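Local coordinates for cyclin homolog (PDB 2F2C), which is a viral D-type cyclin homolog that modulates the host cell cycle and may contribute to T-cell transformation and rapid proliferation during latent infection, at residues 52-64 / 181-193. Sequence-based numbering, arbitrary orientation.
Sequences RTILLTWMHLLCE and ICKALIQPNIALL
Helix 49-65 of the N-terminal cyclin domain approaches the end of helix 170-184 and the turn after it most closely where Leu-56 faces Ile-186, with CA atoms 5.5 Å apart; the two segments run in roughly opposite directions. The contact is part of the buried interface between the two helical repeats of the cyclin fold. Ile-186, in the type I turn Ala-184 to Gln-187, lies at its middle. With chi1 at -67°, CG1 of Ile-186 lies beside the backbone N and CG2 points the opposite way from that N. Ile-186 CG2 packs 3.7 Å from Thr-53 CG2 and also meets Thr-57 OG1, while CD1 reaches His-60 CB. Thr-57 OG1 donates to Thr-53 O (2.8 Å), from the carbonyl face opposite Thr-57 N. Toward the later end of the helix, His-60 lays its imidazole against Cys-182 and Lys-183; Cys-182 CB lies at the ring edge, and Phe-73 meets the ring edge-to-face. Glu-64 OE2 forms a long salt bridge with Lys-183 NZ and takes a weak bond from His-60 NE2. At the other end, Arg-52, extended from CG to NE, makes a salt bridge through NH2 with Asp-81. Leu-56 CD1 sits 3.5 Å above the centre of the Arg-52 guanidinium, and Ala-191 CB lies 3.4 Å from Arg-52 NH2.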
loop_
_atom_site.group_PDB
_atom_site.type_symbol
_atom_site.label_atom_id
_atom_site.label_comp_id
_atom_site.label_asym_id
_atom_site.label_seq_id
_atom_site.Cartn_x
_atom_site.Cartn_y
_atom_site.Cartn_z
ATOM N N ARG A 52 19.150 22.103 1.988
ATOM C CA ARG A 52 18.511 20.806 2.153
ATOM C C ARG A 52 18.678 20.256 3.585
ATOM O O ARG A 52 17.686 19.868 4.218
ATOM C CB ARG A 52 19.036 19.815 1.117
ATOM C CG ARG A 52 18.242 18.515 1.023
ATOM C CD ARG A 52 18.790 17.566 -0.011
ATOM N NE ARG A 52 18.156 16.251 0.019
ATOM C CZ ARG A 52 18.700 15.160 0.545
ATOM N NH1 ARG A 52 19.893 15.214 1.124
ATOM N NH2 ARG A 52 18.038 14.006 0.500
ATOM N N THR A 53 19.912 20.256 4.100
ATOM C CA THR A 53 20.194 19.666 5.417
ATOM C C THR A 53 19.404 20.291 6.582
ATOM O O THR A 53 18.959 19.578 7.489
ATOM C CB THR A 53 21.706 19.694 5.744
ATOM O OG1 THR A 53 22.476 19.366 4.581
ATOM C CG2 THR A 53 22.058 18.582 6.737
ATOM N N ILE A 54 19.255 21.615 6.567
ATOM C CA ILE A 54 18.430 22.310 7.557
ATOM C C ILE A 54 16.938 21.889 7.426
ATOM O O ILE A 54 16.298 21.506 8.410
ATOM C CB ILE A 54 18.646 23.845 7.441
ATOM C CG1 ILE A 54 20.077 24.213 7.895
ATOM C CG2 ILE A 54 17.655 24.595 8.292
ATOM C CD1 ILE A 54 20.684 25.463 7.255
ATOM N N LEU A 55 16.413 21.909 6.203
ATOM C CA LEU A 55 15.010 21.652 5.962
ATOM C C LEU A 55 14.634 20.225 6.302
ATOM O O LEU A 55 13.556 19.967 6.841
ATOM C CB LEU A 55 14.679 21.935 4.513
ATOM C CG LEU A 55 13.316 21.467 4.038
ATOM C CD1 LEU A 55 12.226 22.368 4.588
ATOM C CD2 LEU A 55 13.317 21.443 2.506
ATOM N N LEU A 56 15.521 19.290 5.983
ATOM C CA LEU A 56 15.276 17.898 6.311
ATOM C C LEU A 56 15.414 17.650 7.810
ATOM O O LEU A 56 14.770 16.745 8.339
ATOM C CB LEU A 56 16.189 16.975 5.511
ATOM C CG LEU A 56 15.912 16.864 4.008
ATOM C CD1 LEU A 56 16.807 15.780 3.420
ATOM C CD2 LEU A 56 14.432 16.544 3.722
ATOM N N THR A 57 16.239 18.460 8.486
ATOM C CA THR A 57 16.356 18.436 9.947
ATOM C C THR A 57 15.044 18.874 10.580
ATOM O O THR A 57 14.584 18.279 11.539
ATOM C CB THR A 57 17.514 19.322 10.410
ATOM O OG1 THR A 57 18.751 18.680 10.088
ATOM C CG2 THR A 57 17.570 19.399 11.909
ATOM N N TRP A 58 14.425 19.897 10.027
ATOM C CA TRP A 58 13.132 20.313 10.509
ATOM C C TRP A 58 12.065 19.264 10.165
ATOM O O TRP A 58 11.321 18.822 11.042
ATOM C CB TRP A 58 12.797 21.674 9.927
ATOM C CG TRP A 58 11.464 22.219 10.301
ATOM C CD1 TRP A 58 11.080 22.707 11.521
ATOM C CD2 TRP A 58 10.344 22.381 9.437
ATOM N NE1 TRP A 58 9.781 23.153 11.469
ATOM C CE2 TRP A 58 9.303 22.961 10.199
ATOM C CE3 TRP A 58 10.108 22.097 8.090
ATOM C CZ2 TRP A 58 8.051 23.252 9.657
ATOM C CZ3 TRP A 58 8.863 22.374 7.551
ATOM C CH2 TRP A 58 7.850 22.949 8.331
ATOM N N MET A 59 11.989 18.851 8.901
ATOM C CA MET A 59 11.013 17.838 8.480
ATOM C C MET A 59 11.099 16.576 9.376
ATOM O O MET A 59 10.076 16.016 9.814
ATOM C CB MET A 59 11.234 17.490 7.009
ATOM C CG MET A 59 10.988 18.648 6.024
ATOM S SD MET A 59 11.381 18.206 4.282
ATOM C CE MET A 59 10.371 16.725 4.023
ATOM N N HIS A 60 12.339 16.168 9.665
ATOM C CA HIS A 60 12.597 15.090 10.606
ATOM C C HIS A 60 12.040 15.360 12.005
ATOM O O HIS A 60 11.307 14.528 12.563
ATOM C CB HIS A 60 14.080 14.765 10.704
ATOM C CG HIS A 60 14.364 13.602 11.598
ATOM N ND1 HIS A 60 14.427 12.307 11.134
ATOM C CD2 HIS A 60 14.559 13.533 12.938
ATOM C CE1 HIS A 60 14.667 11.488 12.144
ATOM N NE2 HIS A 60 14.750 12.208 13.250
ATOM N N LEU A 61 12.393 16.509 12.575
ATOM C CA LEU A 61 11.919 16.849 13.913
ATOM C C LEU A 61 10.405 16.690 13.977
ATOM O O LEU A 61 9.863 16.115 14.922
ATOM C CB LEU A 61 12.319 18.268 14.303
ATOM C CG LEU A 61 12.082 18.626 15.767
ATOM C CD1 LEU A 61 12.907 17.734 16.690
ATOM C CD2 LEU A 61 12.402 20.093 16.008
ATOM N N LEU A 62 9.751 17.192 12.938
ATOM C CA LEU A 62 8.319 17.246 12.839
ATOM C C LEU A 62 7.695 15.838 12.937
ATOM O O LEU A 62 6.726 15.632 13.703
ATOM C CB LEU A 62 7.975 17.919 11.524
ATOM C CG LEU A 62 6.777 18.839 11.377
ATOM C CD1 LEU A 62 6.524 19.655 12.602
ATOM C CD2 LEU A 62 7.034 19.751 10.189
ATOM N N CYS A 63 8.264 14.878 12.197
ATOM C CA CYS A 63 7.813 13.489 12.236
ATOM C C CYS A 63 8.112 12.830 13.577
ATOM O O CYS A 63 7.261 12.143 14.139
ATOM C CB CYS A 63 8.463 12.685 11.123
ATOM S SG CYS A 63 8.145 13.333 9.467
ATOM N N GLU A 64 9.318 13.042 14.084
ATOM C CA GLU A 64 9.743 12.504 15.371
ATOM C C GLU A 64 8.836 13.047 16.469
ATOM O O GLU A 64 8.327 12.289 17.290
ATOM C CB GLU A 64 11.193 12.923 15.632
ATOM C CG GLU A 64 11.998 12.114 16.636
ATOM C CD GLU A 64 13.391 12.722 16.873
ATOM O OE1 GLU A 64 13.484 13.934 17.206
ATOM O OE2 GLU A 64 14.414 12.004 16.717
ATOM N N ILE A 181 18.313 4.777 10.252
ATOM C CA ILE A 181 18.138 5.116 8.836
ATOM C C ILE A 181 17.516 6.519 8.662
ATOM O O ILE A 181 18.078 7.355 7.936
ATOM C CB ILE A 181 17.374 4.014 8.074
ATOM C CG1 ILE A 181 18.296 2.832 7.817
ATOM C CG2 ILE A 181 16.926 4.513 6.759
ATOM C CD1 ILE A 181 17.594 1.498 7.876
ATOM N N CYS A 182 16.402 6.780 9.362
ATOM C CA CYS A 182 15.731 8.084 9.288
ATOM C C CYS A 182 16.612 9.274 9.628
ATOM O O CYS A 182 16.426 10.332 9.052
ATOM C CB CYS A 182 14.493 8.130 10.146
ATOM S SG CYS A 182 13.121 7.181 9.480
ATOM N N LYS A 183 17.567 9.138 10.542
ATOM C CA LYS A 183 18.439 10.288 10.804
ATOM C C LYS A 183 19.492 10.468 9.706
ATOM O O LYS A 183 19.674 11.578 9.213
ATOM C CB LYS A 183 19.079 10.237 12.187
ATOM C CG LYS A 183 18.151 10.670 13.335
ATOM C CD LYS A 183 18.968 11.067 14.558
ATOM C CE LYS A 183 18.094 11.577 15.699
ATOM N NZ LYS A 183 17.488 10.499 16.528
ATOM N N ALA A 184 20.156 9.380 9.297
ATOM C CA ALA A 184 21.159 9.416 8.210
ATOM C C ALA A 184 20.661 10.133 6.956
ATOM O O ALA A 184 21.384 10.945 6.389
ATOM C CB ALA A 184 21.629 8.010 7.867
ATOM N N LEU A 185 19.414 9.852 6.559
ATOM C CA LEU A 185 18.787 10.444 5.361
ATOM C C LEU A 185 18.758 11.972 5.342
ATOM O O LEU A 185 18.399 12.560 4.325
ATOM C CB LEU A 185 17.360 9.919 5.172
ATOM C CG LEU A 185 17.260 8.578 4.455
ATOM C CD1 LEU A 185 15.982 7.882 4.783
ATOM C CD2 LEU A 185 17.384 8.752 2.970
ATOM N N ILE A 186 19.099 12.606 6.464
ATOM C CA ILE A 186 19.230 14.062 6.523
ATOM C C ILE A 186 20.443 14.521 5.700
ATOM O O ILE A 186 20.409 15.563 5.033
ATOM C CB ILE A 186 19.336 14.547 8.017
ATOM C CG1 ILE A 186 18.016 14.300 8.744
ATOM C CG2 ILE A 186 19.716 16.025 8.125
ATOM C CD1 ILE A 186 17.955 14.877 10.172
ATOM N N GLN A 187 21.509 13.730 5.761
ATOM C CA GLN A 187 22.791 14.081 5.160
ATOM C C GLN A 187 22.816 13.940 3.618
ATOM O O GLN A 187 22.298 12.949 3.057
ATOM C CB GLN A 187 23.896 13.250 5.810
ATOM C CG GLN A 187 24.660 13.934 6.933
ATOM C CD GLN A 187 23.852 14.971 7.683
ATOM O OE1 GLN A 187 23.245 14.668 8.710
ATOM N NE2 GLN A 187 23.838 16.193 7.172
ATOM N N PRO A 188 23.396 14.940 2.951
ATOM C CA PRO A 188 23.437 15.033 1.481
ATOM C C PRO A 188 23.944 13.790 0.739
ATOM O O PRO A 188 23.312 13.338 -0.220
ATOM C CB PRO A 188 24.402 16.193 1.235
ATOM C CG PRO A 188 25.095 16.442 2.586
ATOM C CD PRO A 188 24.050 16.096 3.592
ATOM N N ASN A 189 25.064 13.235 1.185
ATOM C CA ASN A 189 25.682 12.096 0.519
ATOM C C ASN A 189 24.890 10.780 0.640
ATOM O O ASN A 189 25.285 9.755 0.085
ATOM C CB ASN A 189 27.102 11.914 1.051
ATOM C CG ASN A 189 27.124 11.397 2.480
ATOM O OD1 ASN A 189 26.291 11.777 3.311
ATOM N ND2 ASN A 189 28.069 10.514 2.768
ATOM N N ILE A 190 23.769 10.794 1.342
ATOM C CA ILE A 190 23.005 9.569 1.523
ATOM C C ILE A 190 21.951 9.487 0.431
ATOM O O ILE A 190 21.491 8.404 0.068
ATOM C CB ILE A 190 22.380 9.517 2.967
ATOM C CG1 ILE A 190 23.484 9.490 4.039
ATOM C CG2 ILE A 190 21.492 8.310 3.171
ATOM C CD1 ILE A 190 24.617 8.445 3.812
ATOM N N ALA A 191 21.586 10.646 -0.113
ATOM C CA ALA A 191 20.463 10.733 -1.059
ATOM C C ALA A 191 20.700 9.890 -2.309
ATOM O O ALA A 191 19.750 9.359 -2.898
ATOM C CB ALA A 191 20.205 12.185 -1.444
ATOM N N LEU A 192 21.971 9.761 -2.689
ATOM C CA LEU A 192 22.352 9.131 -3.938
ATOM C C LEU A 192 22.437 7.601 -3.851
ATOM O O LEU A 192 22.464 6.929 -4.876
ATOM C CB LEU A 192 23.687 9.715 -4.442
ATOM C CG LEU A 192 24.029 11.226 -4.368
ATOM C CD1 LEU A 192 25.269 11.574 -5.230
ATOM C CD2 LEU A 192 22.863 12.142 -4.758
ATOM N N LEU A 193 22.482 7.047 -2.649
ATOM C CA LEU A 193 22.619 5.598 -2.497
ATOM C C LEU A 193 21.293 4.881 -2.713
ATOM O O LEU A 193 20.222 5.458 -2.537
ATOM C CB LEU A 193 23.210 5.232 -1.139
ATOM C CG LEU A 193 24.425 6.071 -0.728
ATOM C CD1 LEU A 193 24.557 6.122 0.787
ATOM C CD2 LEU A 193 25.728 5.612 -1.398
#